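Local coordinates for protein beta-N-acetylhexosaminidase (Akkermansia muciniphila, PDB 6JEA) that hydrolyses terminal non-reducing N-acetylhexosamine residues from N-glycans, chitobiose and related beta-linked glycans, as a family 20 glycoside hydrolase, at residues L353-I358 with W366-T371; M96-R101 with V399-L404; W324-A329 with S347-Y352; E153-G158 with R215-N220. All coordinates share one frame; numbering follows the deposited sequence.

Contact 1 of 4, residues L353-I358 with W366-T371. With NAG (2-acetamido-2-deoxy-beta-D-glucopyranose), chain B.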
# COMPACT_ATOMS: atom_id res chain seq x y z
N LEU A 353 3.21 -8.80 3.23
CA LEU A 353 3.87 -8.71 4.52
C LEU A 353 3.02 -9.22 5.67
O LEU A 353 3.44 -9.11 6.83
CB LEU A 353 4.30 -7.26 4.79
CG LEU A 353 5.27 -6.69 3.76
CD1 LEU A 353 5.90 -5.39 4.25
CD2 LEU A 353 6.35 -7.71 3.40
N ASP A 354 1.84 -9.78 5.39
CA ASP A 354 1.10 -10.49 6.42
C ASP A 354 1.65 -11.88 6.67
O ASP A 354 1.40 -12.46 7.74
CB ASP A 354 -0.39 -10.58 6.07
CG ASP A 354 -0.64 -11.16 4.69
OD1 ASP A 354 0.15 -10.87 3.76
OD2 ASP A 354 -1.63 -11.91 4.53
N PHE A 355 2.41 -12.43 5.72
CA PHE A 355 2.98 -13.75 5.89
C PHE A 355 4.10 -13.71 6.93
O PHE A 355 4.78 -12.69 7.09
CB PHE A 355 3.53 -14.28 4.57
CG PHE A 355 2.49 -14.45 3.49
CD1 PHE A 355 1.13 -14.39 3.79
CD2 PHE A 355 2.86 -14.67 2.18
CE1 PHE A 355 0.18 -14.53 2.80
CE2 PHE A 355 1.91 -14.82 1.18
CZ PHE A 355 0.57 -14.75 1.49
N PRO A 356 4.31 -14.80 7.66
CA PRO A 356 5.41 -14.83 8.64
C PRO A 356 6.75 -14.64 7.96
O PRO A 356 6.98 -15.14 6.85
CB PRO A 356 5.28 -16.22 9.28
CG PRO A 356 4.53 -17.04 8.27
CD PRO A 356 3.57 -16.08 7.62
N GLN A 357 7.64 -13.91 8.63
CA GLN A 357 8.96 -13.63 8.08
C GLN A 357 10.01 -14.65 8.50
O GLN A 357 11.10 -14.67 7.92
CB GLN A 357 9.42 -12.22 8.48
CG GLN A 357 9.39 -11.97 9.97
CD GLN A 357 9.36 -10.49 10.31
OE1 GLN A 357 10.29 -9.75 9.98
NE2 GLN A 357 8.29 -10.06 10.97
N ILE A 358 9.72 -15.49 9.48
CA ILE A 358 10.62 -16.55 9.92
C ILE A 358 9.83 -17.85 10.01
O ILE A 358 8.74 -17.87 10.58
CB ILE A 358 11.28 -16.21 11.28
CG1 ILE A 358 12.15 -14.96 11.15
CG2 ILE A 358 12.10 -17.39 11.78
CD1 ILE A 358 12.81 -14.54 12.44
N TRP A 366 -2.16 -21.66 6.57
CA TRP A 366 -2.14 -21.51 5.12
C TRP A 366 -1.02 -20.61 4.63
O TRP A 366 -0.60 -20.72 3.47
CB TRP A 366 -3.49 -20.98 4.63
CG TRP A 366 -3.81 -19.60 5.11
CD1 TRP A 366 -4.42 -19.26 6.28
CD2 TRP A 366 -3.54 -18.37 4.42
NE1 TRP A 366 -4.55 -17.89 6.36
CE2 TRP A 366 -4.01 -17.33 5.23
CE3 TRP A 366 -2.94 -18.06 3.20
CZ2 TRP A 366 -3.91 -15.99 4.86
CZ3 TRP A 366 -2.84 -16.74 2.83
CH2 TRP A 366 -3.32 -15.71 3.66
N MET A 367 -0.53 -19.71 5.48
CA MET A 367 0.45 -18.73 5.04
C MET A 367 1.82 -19.37 4.82
O MET A 367 2.33 -20.08 5.69
CB MET A 367 0.59 -17.61 6.07
CG MET A 367 -0.60 -16.68 6.17
SD MET A 367 -0.26 -15.37 7.35
CE MET A 367 -1.84 -14.51 7.37
N LYS A 368 2.40 -19.11 3.65
CA LYS A 368 3.79 -19.49 3.42
C LYS A 368 4.73 -18.47 4.06
O LYS A 368 4.32 -17.37 4.46
CB LYS A 368 4.07 -19.63 1.93
CG LYS A 368 4.15 -18.31 1.18
CD LYS A 368 5.58 -18.02 0.75
CE LYS A 368 5.65 -16.81 -0.18
NZ LYS A 368 7.06 -16.37 -0.42
N THR A 369 6.00 -18.84 4.16
CA THR A 369 7.00 -17.99 4.80
C THR A 369 7.71 -17.14 3.75
O THR A 369 8.15 -17.65 2.72
CB THR A 369 8.02 -18.84 5.56
OG1 THR A 369 7.36 -19.56 6.61
CG2 THR A 369 9.12 -17.97 6.16
N THR A 370 7.80 -15.84 4.02
CA THR A 370 8.53 -14.90 3.16
C THR A 370 9.61 -14.25 4.02
O THR A 370 9.34 -13.31 4.77
CB THR A 370 7.60 -13.84 2.56
OG1 THR A 370 6.50 -14.49 1.90
CG2 THR A 370 8.35 -13.00 1.55
N THR A 371 10.84 -14.75 3.90
CA THR A 371 11.93 -14.21 4.70
C THR A 371 12.37 -12.86 4.15
O THR A 371 11.94 -12.41 3.09
CB THR A 371 13.12 -15.16 4.72
OG1 THR A 371 13.72 -15.21 3.42
CG2 THR A 371 12.69 -16.56 5.13
C1 NAG B . -5.08 -11.33 -0.77
C2 NAG B . -6.56 -10.94 -0.74
C3 NAG B . -6.93 -10.33 0.61
C4 NAG B . -6.47 -11.22 1.76
C5 NAG B . -4.99 -11.55 1.60
C6 NAG B . -4.48 -12.50 2.65
C7 NAG B . -7.59 -10.31 -2.89
C8 NAG B . -7.78 -9.22 -3.89
N2 NAG B . -6.86 -10.00 -1.81
O1 NAG B . -4.81 -11.99 -1.97
O3 NAG B . -8.34 -10.15 0.67
O4 NAG B . -6.66 -10.55 3.00
O5 NAG B . -4.79 -12.18 0.33
O6 NAG B . -3.09 -12.74 2.48
O7 NAG B . -8.07 -11.43 -3.05

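Contact 2 of 4, residues M96-R101 with V399-L404. With NAG (2-acetamido-2-deoxy-beta-D-glucopyranose), chain B.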
# COMPACT_ATOMS: atom_id res chain seq x y z
N MET A 96 0.49 -0.82 1.80
CA MET A 96 -0.95 -0.88 1.99
C MET A 96 -1.26 -1.31 3.42
O MET A 96 -0.77 -2.36 3.87
CB MET A 96 -1.62 -1.85 1.01
CG MET A 96 -3.15 -1.79 1.05
SD MET A 96 -3.96 -3.30 0.53
CE MET A 96 -3.70 -4.31 1.99
N VAL A 97 -2.05 -0.51 4.12
CA VAL A 97 -2.60 -0.90 5.40
C VAL A 97 -4.04 -1.32 5.21
O VAL A 97 -4.72 -0.92 4.25
CB VAL A 97 -2.48 0.23 6.46
CG1 VAL A 97 -1.03 0.58 6.69
CG2 VAL A 97 -3.29 1.45 6.02
N ASP A 98 -4.54 -2.12 6.14
CA ASP A 98 -5.83 -2.79 6.03
C ASP A 98 -6.67 -2.47 7.27
O ASP A 98 -6.86 -3.33 8.14
CB ASP A 98 -5.63 -4.29 5.86
CG ASP A 98 -6.93 -5.04 5.63
OD1 ASP A 98 -8.00 -4.40 5.55
OD2 ASP A 98 -6.87 -6.29 5.54
N PRO A 99 -7.18 -1.24 7.38
CA PRO A 99 -8.05 -0.91 8.52
C PRO A 99 -9.41 -1.60 8.47
O PRO A 99 -10.10 -1.64 9.49
CB PRO A 99 -8.19 0.61 8.44
CG PRO A 99 -7.97 0.92 7.00
CD PRO A 99 -6.95 -0.07 6.51
N ALA A 100 -9.81 -2.13 7.31
CA ALA A 100 -11.06 -2.88 7.24
C ALA A 100 -11.02 -4.11 8.13
O ALA A 100 -11.98 -4.39 8.86
CB ALA A 100 -11.36 -3.27 5.79
N ARG A 101 -9.92 -4.86 8.09
CA ARG A 101 -9.82 -6.06 8.91
C ARG A 101 -9.59 -5.71 10.38
O ARG A 101 -10.23 -6.28 11.27
CB ARG A 101 -8.70 -6.97 8.38
CG ARG A 101 -9.16 -7.99 7.35
CD ARG A 101 -9.78 -7.33 6.12
NE ARG A 101 -10.19 -8.31 5.12
CZ ARG A 101 -9.39 -8.80 4.18
NH1 ARG A 101 -8.12 -8.39 4.10
NH2 ARG A 101 -9.85 -9.68 3.30
N VAL A 399 -0.00 -5.10 3.66
CA VAL A 399 0.07 -5.70 4.99
C VAL A 399 -1.33 -6.07 5.44
O VAL A 399 -1.92 -5.38 6.28
CB VAL A 399 0.75 -4.76 5.99
CG1 VAL A 399 1.19 -5.53 7.23
CG2 VAL A 399 1.94 -4.06 5.35
N TRP A 400 -1.87 -7.16 4.88
CA TRP A 400 -3.22 -7.60 5.23
C TRP A 400 -3.32 -7.88 6.72
O TRP A 400 -2.41 -8.45 7.33
CB TRP A 400 -3.58 -8.85 4.43
CG TRP A 400 -3.42 -8.67 2.96
CD1 TRP A 400 -2.39 -9.12 2.19
CD2 TRP A 400 -4.30 -7.96 2.08
NE1 TRP A 400 -2.58 -8.76 0.88
CE2 TRP A 400 -3.74 -8.05 0.78
CE3 TRP A 400 -5.51 -7.28 2.25
CZ2 TRP A 400 -4.35 -7.47 -0.33
CZ3 TRP A 400 -6.11 -6.71 1.14
CH2 TRP A 400 -5.53 -6.80 -0.13
N ALA A 401 -4.45 -7.49 7.32
CA ALA A 401 -4.55 -7.40 8.77
C ALA A 401 -5.66 -8.28 9.34
O ALA A 401 -6.28 -7.92 10.34
CB ALA A 401 -4.74 -5.95 9.20
N GLU A 402 -5.91 -9.44 8.73
CA GLU A 402 -6.81 -10.41 9.37
C GLU A 402 -6.28 -10.81 10.74
O GLU A 402 -7.05 -10.95 11.69
CB GLU A 402 -6.98 -11.64 8.48
CG GLU A 402 -7.81 -11.43 7.23
CD GLU A 402 -6.95 -11.21 5.99
OE1 GLU A 402 -5.93 -10.49 6.08
OE2 GLU A 402 -7.30 -11.78 4.93
N ARG A 403 -4.96 -11.00 10.85
CA ARG A 403 -4.32 -11.47 12.08
C ARG A 403 -3.34 -10.45 12.64
O ARG A 403 -2.34 -10.82 13.27
CB ARG A 403 -3.62 -12.80 11.83
CG ARG A 403 -4.53 -13.91 11.30
CD ARG A 403 -5.43 -14.46 12.39
NE ARG A 403 -6.21 -15.60 11.92
CZ ARG A 403 -6.99 -16.34 12.70
NH1 ARG A 403 -7.11 -16.08 13.99
NH2 ARG A 403 -7.66 -17.37 12.18
N LEU A 404 -3.60 -9.16 12.43
CA LEU A 404 -2.76 -8.08 12.94
C LEU A 404 -3.66 -7.10 13.67
O LEU A 404 -4.15 -6.13 13.08
CB LEU A 404 -1.97 -7.41 11.82
CG LEU A 404 -1.05 -8.34 11.03
CD1 LEU A 404 -0.40 -7.61 9.87
CD2 LEU A 404 0.00 -8.96 11.93
C1 NAG B . -5.08 -11.33 -0.77
C2 NAG B . -6.56 -10.94 -0.74
C3 NAG B . -6.93 -10.33 0.61
C4 NAG B . -6.47 -11.22 1.76
C5 NAG B . -4.99 -11.55 1.60
C6 NAG B . -4.48 -12.50 2.65
C7 NAG B . -7.59 -10.31 -2.89
C8 NAG B . -7.78 -9.22 -3.89
N2 NAG B . -6.86 -10.00 -1.81
O1 NAG B . -4.81 -11.99 -1.97
O3 NAG B . -8.34 -10.15 0.67
O4 NAG B . -6.66 -10.55 3.00
O5 NAG B . -4.79 -12.18 0.33
O6 NAG B . -3.09 -12.74 2.48
O7 NAG B . -8.07 -11.43 -3.05
O HOH W 1 -2.70 -3.19 7.83
O HOH W 2 -10.13 -9.69 11.15

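Contact 3 of 4, residues W324-A329 with S347-Y352. With NAG (2-acetamido-2-deoxy-beta-D-glucopyranose), chain B.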
# COMPACT_ATOMS: atom_id res chain seq x y z
N TRP A 324 -0.39 -9.51 -8.28
CA TRP A 324 -0.48 -9.98 -6.90
C TRP A 324 -0.45 -11.49 -6.73
O TRP A 324 -0.07 -11.95 -5.65
CB TRP A 324 -1.76 -9.44 -6.24
CG TRP A 324 -3.01 -9.76 -7.00
CD1 TRP A 324 -3.43 -9.18 -8.17
CD2 TRP A 324 -4.01 -10.71 -6.64
NE1 TRP A 324 -4.63 -9.73 -8.56
CE2 TRP A 324 -5.01 -10.67 -7.64
CE3 TRP A 324 -4.17 -11.61 -5.58
CZ2 TRP A 324 -6.14 -11.49 -7.60
CZ3 TRP A 324 -5.29 -12.42 -5.54
CH2 TRP A 324 -6.26 -12.35 -6.55
N ARG A 325 -0.83 -12.28 -7.73
CA ARG A 325 -0.90 -13.73 -7.56
C ARG A 325 0.49 -14.36 -7.60
O ARG A 325 1.40 -13.90 -8.30
CB ARG A 325 -1.78 -14.36 -8.63
CG ARG A 325 -3.26 -14.05 -8.48
CD ARG A 325 -4.08 -14.82 -9.50
NE ARG A 325 -5.50 -14.46 -9.46
CZ ARG A 325 -6.39 -15.03 -8.65
NH1 ARG A 325 -6.01 -15.99 -7.81
NH2 ARG A 325 -7.66 -14.65 -8.68
N GLN A 326 0.64 -15.44 -6.83
CA GLN A 326 1.91 -16.16 -6.76
C GLN A 326 2.33 -16.65 -8.14
O GLN A 326 1.57 -17.34 -8.83
CB GLN A 326 1.79 -17.33 -5.79
CG GLN A 326 2.92 -18.35 -5.88
CD GLN A 326 4.18 -17.90 -5.17
OE1 GLN A 326 4.12 -17.21 -4.15
NE2 GLN A 326 5.33 -18.28 -5.71
N GLY A 327 3.55 -16.29 -8.55
CA GLY A 327 4.11 -16.79 -9.78
C GLY A 327 3.51 -16.26 -11.06
O GLY A 327 3.73 -16.84 -12.13
N GLN A 328 2.75 -15.16 -11.00
CA GLN A 328 2.15 -14.57 -12.19
C GLN A 328 2.79 -13.24 -12.58
O GLN A 328 2.24 -12.53 -13.42
CB GLN A 328 0.65 -14.38 -11.98
CG GLN A 328 -0.07 -15.64 -11.54
CD GLN A 328 -1.15 -16.06 -12.52
OE1 GLN A 328 -1.06 -15.80 -13.72
NE2 GLN A 328 -2.19 -16.71 -12.00
N ALA A 329 3.94 -12.91 -11.99
CA ALA A 329 4.48 -11.56 -12.13
C ALA A 329 4.95 -11.28 -13.55
O ALA A 329 4.56 -10.28 -14.15
CB ALA A 329 5.63 -11.37 -11.14
N SER A 347 3.38 -8.64 -6.01
CA SER A 347 3.28 -10.10 -6.05
C SER A 347 3.40 -10.69 -4.65
O SER A 347 4.33 -10.36 -3.90
CB SER A 347 4.35 -10.67 -6.97
OG SER A 347 4.21 -12.07 -7.11
N SER A 348 2.46 -11.57 -4.30
CA SER A 348 2.43 -12.15 -2.96
C SER A 348 3.66 -13.00 -2.66
O SER A 348 3.94 -13.26 -1.49
CB SER A 348 1.16 -13.00 -2.80
OG SER A 348 1.23 -14.19 -3.56
N GLU A 349 4.38 -13.43 -3.70
CA GLU A 349 5.60 -14.21 -3.47
C GLU A 349 6.67 -13.38 -2.77
O GLU A 349 7.51 -13.93 -2.04
CB GLU A 349 6.12 -14.75 -4.80
CG GLU A 349 7.28 -15.72 -4.68
CD GLU A 349 7.75 -16.24 -6.03
OE1 GLU A 349 7.01 -16.08 -7.02
OE2 GLU A 349 8.86 -16.81 -6.09
N TYR A 350 6.65 -12.05 -2.96
CA TYR A 350 7.66 -11.17 -2.39
C TYR A 350 7.09 -10.04 -1.55
O TYR A 350 7.81 -9.51 -0.70
CB TYR A 350 8.52 -10.54 -3.50
CG TYR A 350 9.21 -11.52 -4.41
CD1 TYR A 350 8.57 -12.00 -5.55
CD2 TYR A 350 10.50 -11.95 -4.15
CE1 TYR A 350 9.20 -12.89 -6.40
CE2 TYR A 350 11.14 -12.84 -4.99
CZ TYR A 350 10.49 -13.31 -6.11
OH TYR A 350 11.12 -14.20 -6.95
N CYS A 351 5.83 -9.64 -1.76
CA CYS A 351 5.34 -8.37 -1.24
C CYS A 351 4.25 -8.48 -0.19
O CYS A 351 3.91 -7.46 0.42
CB CYS A 351 4.82 -7.50 -2.40
SG CYS A 351 6.03 -7.18 -3.71
N TYR A 352 3.68 -9.66 0.06
CA TYR A 352 2.65 -9.80 1.09
C TYR A 352 3.32 -9.87 2.45
O TYR A 352 3.93 -10.89 2.80
CB TYR A 352 1.79 -11.04 0.84
CG TYR A 352 0.65 -10.82 -0.13
CD1 TYR A 352 0.71 -9.82 -1.09
CD2 TYR A 352 -0.49 -11.61 -0.08
CE1 TYR A 352 -0.33 -9.62 -1.98
CE2 TYR A 352 -1.53 -11.42 -0.96
CZ TYR A 352 -1.45 -10.43 -1.91
OH TYR A 352 -2.48 -10.24 -2.79
C1 NAG B . -5.08 -11.33 -0.77
C2 NAG B . -6.56 -10.94 -0.74
C3 NAG B . -6.93 -10.33 0.61
C4 NAG B . -6.47 -11.22 1.76
C5 NAG B . -4.99 -11.55 1.60
C6 NAG B . -4.48 -12.50 2.65
C7 NAG B . -7.59 -10.31 -2.89
C8 NAG B . -7.78 -9.22 -3.89
N2 NAG B . -6.86 -10.00 -1.81
O1 NAG B . -4.81 -11.99 -1.97
O3 NAG B . -8.34 -10.15 0.67
O4 NAG B . -6.66 -10.55 3.00
O5 NAG B . -4.79 -12.18 0.33
O6 NAG B . -3.09 -12.74 2.48
O7 NAG B . -8.07 -11.43 -3.05
O HOH W 3 1.94 -11.49 -9.64
O HOH W 4 2.19 -16.65 -2.06
O HOH W 5 5.45 -13.84 -8.56

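Contact 4 of 4, residues E153-G158 with R215-N220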
# COMPACT_ATOMS: atom_id res chain seq x y z
N GLU A 153 -16.94 -10.09 17.05
CA GLU A 153 -15.71 -10.76 17.49
C GLU A 153 -14.80 -10.91 16.28
O GLU A 153 -15.07 -10.37 15.20
CB GLU A 153 -16.01 -12.11 18.14
CG GLU A 153 -16.73 -13.09 17.24
CD GLU A 153 -16.99 -14.42 17.92
OE1 GLU A 153 -16.55 -14.60 19.07
OE2 GLU A 153 -17.65 -15.30 17.30
N SER A 154 -13.71 -11.65 16.46
CA SER A 154 -12.77 -11.96 15.39
C SER A 154 -12.27 -13.38 15.61
O SER A 154 -11.52 -13.64 16.56
CB SER A 154 -11.60 -10.97 15.36
OG SER A 154 -12.06 -9.63 15.32
N PHE A 155 -12.68 -14.30 14.73
CA PHE A 155 -12.27 -15.70 14.80
C PHE A 155 -12.65 -16.33 16.14
O PHE A 155 -11.89 -17.11 16.72
CB PHE A 155 -10.76 -15.85 14.53
CG PHE A 155 -10.29 -15.11 13.32
CD1 PHE A 155 -10.45 -15.65 12.05
CD2 PHE A 155 -9.67 -13.88 13.44
CE1 PHE A 155 -10.00 -14.97 10.93
CE2 PHE A 155 -9.23 -13.19 12.32
CZ PHE A 155 -9.39 -13.74 11.06
N GLY A 156 -13.83 -15.99 16.64
CA GLY A 156 -14.35 -16.62 17.83
C GLY A 156 -13.75 -16.16 19.14
O GLY A 156 -13.93 -16.84 20.16
N ASP A 157 -13.04 -15.03 19.16
CA ASP A 157 -12.41 -14.57 20.39
C ASP A 157 -13.38 -13.90 21.35
O ASP A 157 -12.97 -13.54 22.46
CB ASP A 157 -11.24 -13.63 20.07
CG ASP A 157 -11.68 -12.38 19.31
OD1 ASP A 157 -12.90 -12.16 19.13
OD2 ASP A 157 -10.79 -11.62 18.88
N GLY A 158 -14.63 -13.70 20.95
CA GLY A 158 -15.61 -13.08 21.83
C GLY A 158 -15.34 -11.64 22.19
O GLY A 158 -15.94 -11.13 23.14
N ARG A 215 -18.87 -9.80 8.95
CA ARG A 215 -18.13 -11.05 9.01
C ARG A 215 -17.05 -10.98 10.08
O ARG A 215 -16.38 -9.96 10.25
CB ARG A 215 -17.51 -11.37 7.65
CG ARG A 215 -17.18 -12.84 7.45
CD ARG A 215 -16.66 -13.08 6.04
NE ARG A 215 -16.31 -14.48 5.81
CZ ARG A 215 -17.11 -15.36 5.22
NH1 ARG A 215 -18.31 -15.00 4.79
NH2 ARG A 215 -16.70 -16.62 5.06
N THR A 216 -16.89 -12.08 10.82
CA THR A 216 -15.87 -12.18 11.86
C THR A 216 -14.81 -13.23 11.55
O THR A 216 -13.92 -13.45 12.38
CB THR A 216 -16.52 -12.51 13.22
OG1 THR A 216 -17.09 -13.82 13.17
CG2 THR A 216 -17.62 -11.50 13.54
N THR A 217 -14.87 -13.87 10.38
CA THR A 217 -13.87 -14.83 9.95
C THR A 217 -13.40 -14.45 8.55
O THR A 217 -13.95 -13.56 7.90
CB THR A 217 -14.43 -16.26 9.95
OG1 THR A 217 -15.63 -16.31 9.18
CG2 THR A 217 -14.72 -16.72 11.37
N ALA A 218 -12.35 -15.13 8.09
CA ALA A 218 -11.86 -14.92 6.74
C ALA A 218 -12.72 -15.70 5.75
O ALA A 218 -13.68 -16.39 6.12
CB ALA A 218 -10.39 -15.32 6.64
N GLY A 219 -12.39 -15.60 4.47
CA GLY A 219 -13.10 -16.31 3.43
C GLY A 219 -13.83 -15.37 2.50
O GLY A 219 -13.82 -14.15 2.65
N ASN A 220 -14.47 -15.97 1.50
CA ASN A 220 -15.17 -15.24 0.46
C ASN A 220 -16.64 -15.10 0.81
O ASN A 220 -17.22 -15.93 1.50
CB ASN A 220 -15.02 -15.95 -0.89
CG ASN A 220 -13.58 -16.34 -1.19
OD1 ASN A 220 -13.28 -17.51 -1.43
ND2 ASN A 220 -12.68 -15.36 -1.17
O HOH W 6 -15.89 -15.73 14.74

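Contact 1 of 4, residues L353-I358 with W366-T371
F355 pushes its ring into 366-371 and meets W366, M367, K368 and T370 there. Its CE1 lies 3.7 Å from CZ3 of W366, the two ring planes standing at 90° with centroids 5.7 Å apart, an oblique pairing. CD1 touches CG of M367 at 3.7 Å, while the hydroxyl OG1 of T370 sits at the ring edge, near the ring plane. With CG beside the backbone N and anti to the carbonyl carbon (chi1 -62°), the phenyl is directed at the other segment, and CB packs on the carbonyl O of K368. SD of M367 makes an oblique Met-aromatic contact with the F355 ring and lies 3.4 Å from the carbonyl O of D354. D354 and W366 reach past this packing to the sugar: O6 of NAG donates to D354 OD2 at 2.7 Å and lies 3.2 Å from CH2 of W366, at the indole edge. The two segments thus form one wall of the substrate pocket, in a loop of the family 20 catalytic domain between helices 348-351 and 372-376, where L353 and D354 are established substrate-binding residues. Further from the sugar the backbones take over. T370 N donates to the O of P356 at 3.0 Å, and Q357 CA makes a C-H...O contact of 3.3 Å with the O of T370. In the next shell, R413 binds the D354 carbonyl, R417 takes the carbonyls of F355 and T370, and K368 NZ bonds both T370 OG1 and the carbonyl of E349.

Contact 2 of 4, residues M96-R101 with V399-L404
M96 and the sugar lie on opposite faces of the W400 indole. The methyl CE of M96 stands over the face of the six-membered ring, 3.5 Å from its centroid, a CH-pi contact to which SD adds a Met-aromatic one; chi3 of 76° bends the methyl onto the ring. NAG C5 and C3 cover the other face, and D98 OD2 comes to the indole edge with its carboxylate plane 88° from the ring. That same OD2 forms a salt bridge with R101 NH1 at 2.8 Å on its syn side and accepts A401 N at 3.2 Å on its anti side, from opposite faces of the carboxylate. E402 joins the network alongside R101, its carboxylate stacked over a guanidinium face with planes 27° apart; OE2, 3.6 Å from NH1, makes a salt bridge of charges with no N-H directed at it. R101 NH1 meanwhile bonds NAG O4 at 2.8 Å, and NH2 bonds NAG O3 at 3.1 Å and salt-bridges to D130. An alanine in place of W400 would probably cost the sugar its aromatic floor and leave the M96 methyl without its ring. Stacking on tryptophan, with arginine gripping the outer hydroxyls, is characteristic of the -1 subsite at the C-terminal ends of the strands of a family 20 TIM barrel.

Contact 3 of 4, residues W324-A329 with S347-Y352
W324 sets its indole beside the phenol of Y352: CE3 and CB lie 3.5 Å and 3.6 Å from the Y352 hydroxyl OH, the two side chains slanting across each other. Its CG stands between the backbone N and the carbonyl carbon (chi1 55°), which turns the CE3 side of the indole to that hydroxyl, and NE1 is held by the carbonyl of Y308. The aliphatic CG of R325 covers one face of the ring, and the acetamido methyl C8 of NAG lies over the opposite face. Y352 OH shares a hydrogen bond of 3.0 Å with NAG O1, which sits at the edge of the phenol, while CB of S348 packs on a face of that ring. Both aromatic residues are known substrate binders, and they line the part of the pocket that holds the N-acetyl group and the anomeric oxygen, on loops that follow the parallel barrel strands 320-323 and 342-345. Behind them S348 N donates to the W324 carbonyl O at 2.9 Å. The type II turn R325 to Q328 then brings Q326 near E349, but Q326 is modelled in two conformers and its side-chain contacts there are doubtful. Water bridges the segments as well: one molecule joins S347 OG to E349 OE1, with a weak bond to G327 N. K374 salt-bridges to E349 OE2.

Contact 4 of 4, residues E153-G158 with R215-N220
The F155 ring has the carbonyl O of T216 over one face, 4.1 Å above the plane and offset toward the rim, while its CE1 comes obliquely to the backbone N of A218 at 3.7 Å. The phenyl also meets R403 in a cation-pi contact and W468 edge-to-face. The R215 guanidinium is the other flat group: it grips A218 O side-on with NE and NH2, both bonds in its plane, and its NH1 is bound by Q195, which probably helps hold the curve of 215-220. The same T216 O accepts the F155 backbone N at 2.8 Å, the direct hydrogen bond between the segments. E153 and T216 meet beside it. T216 CG2 lies 3.2 Å from the E153 carbonyl O, and the threonine OG1, between its backbone N and carbonyl carbon (chi1 67°), hydrogen-bonds a water, which donates to E153 OE2 at 3.1 Å. The other carboxylate oxygen, E153 OE1, uses its anti lone pair to take G158 N at 2.8 Å, closing the loop around the type I' turn from S154 to D157. An alanine at E153 would probably leave the G158 amide without this acceptor, the water with one mate fewer, and the turn freer to shift. These two loops meet at the protein surface, and F155 packs against E402 of the sugar site. Since one backbone bond, one water and a modest apolar patch join them, the contact is largely polar and hydrated, and each loop probably relies largely on its own internal bonds.

All four contacts belong to the family 20 catalytic domain, contacts 1, 2 and 3 around the ends of its parallel barrel strands and contact 4 on outer loops. Contact 2 joins the strands 92-97 and 392-399, the first and last of the barrel, and so spans a long stretch of chain that holds the others, with contact 4 closing first, then contact 3, then contact 1. Contacts 1, 2 and 3 all touch the NAG; their centres are 12 to 17 Å apart, and W400 packs on both D354 and Y352. The centre of contact 4 is about 13 Å from that of contact 2, which it reaches through F155 against E402 and R403. Residues distant in sequence thereby converge on one sugar site.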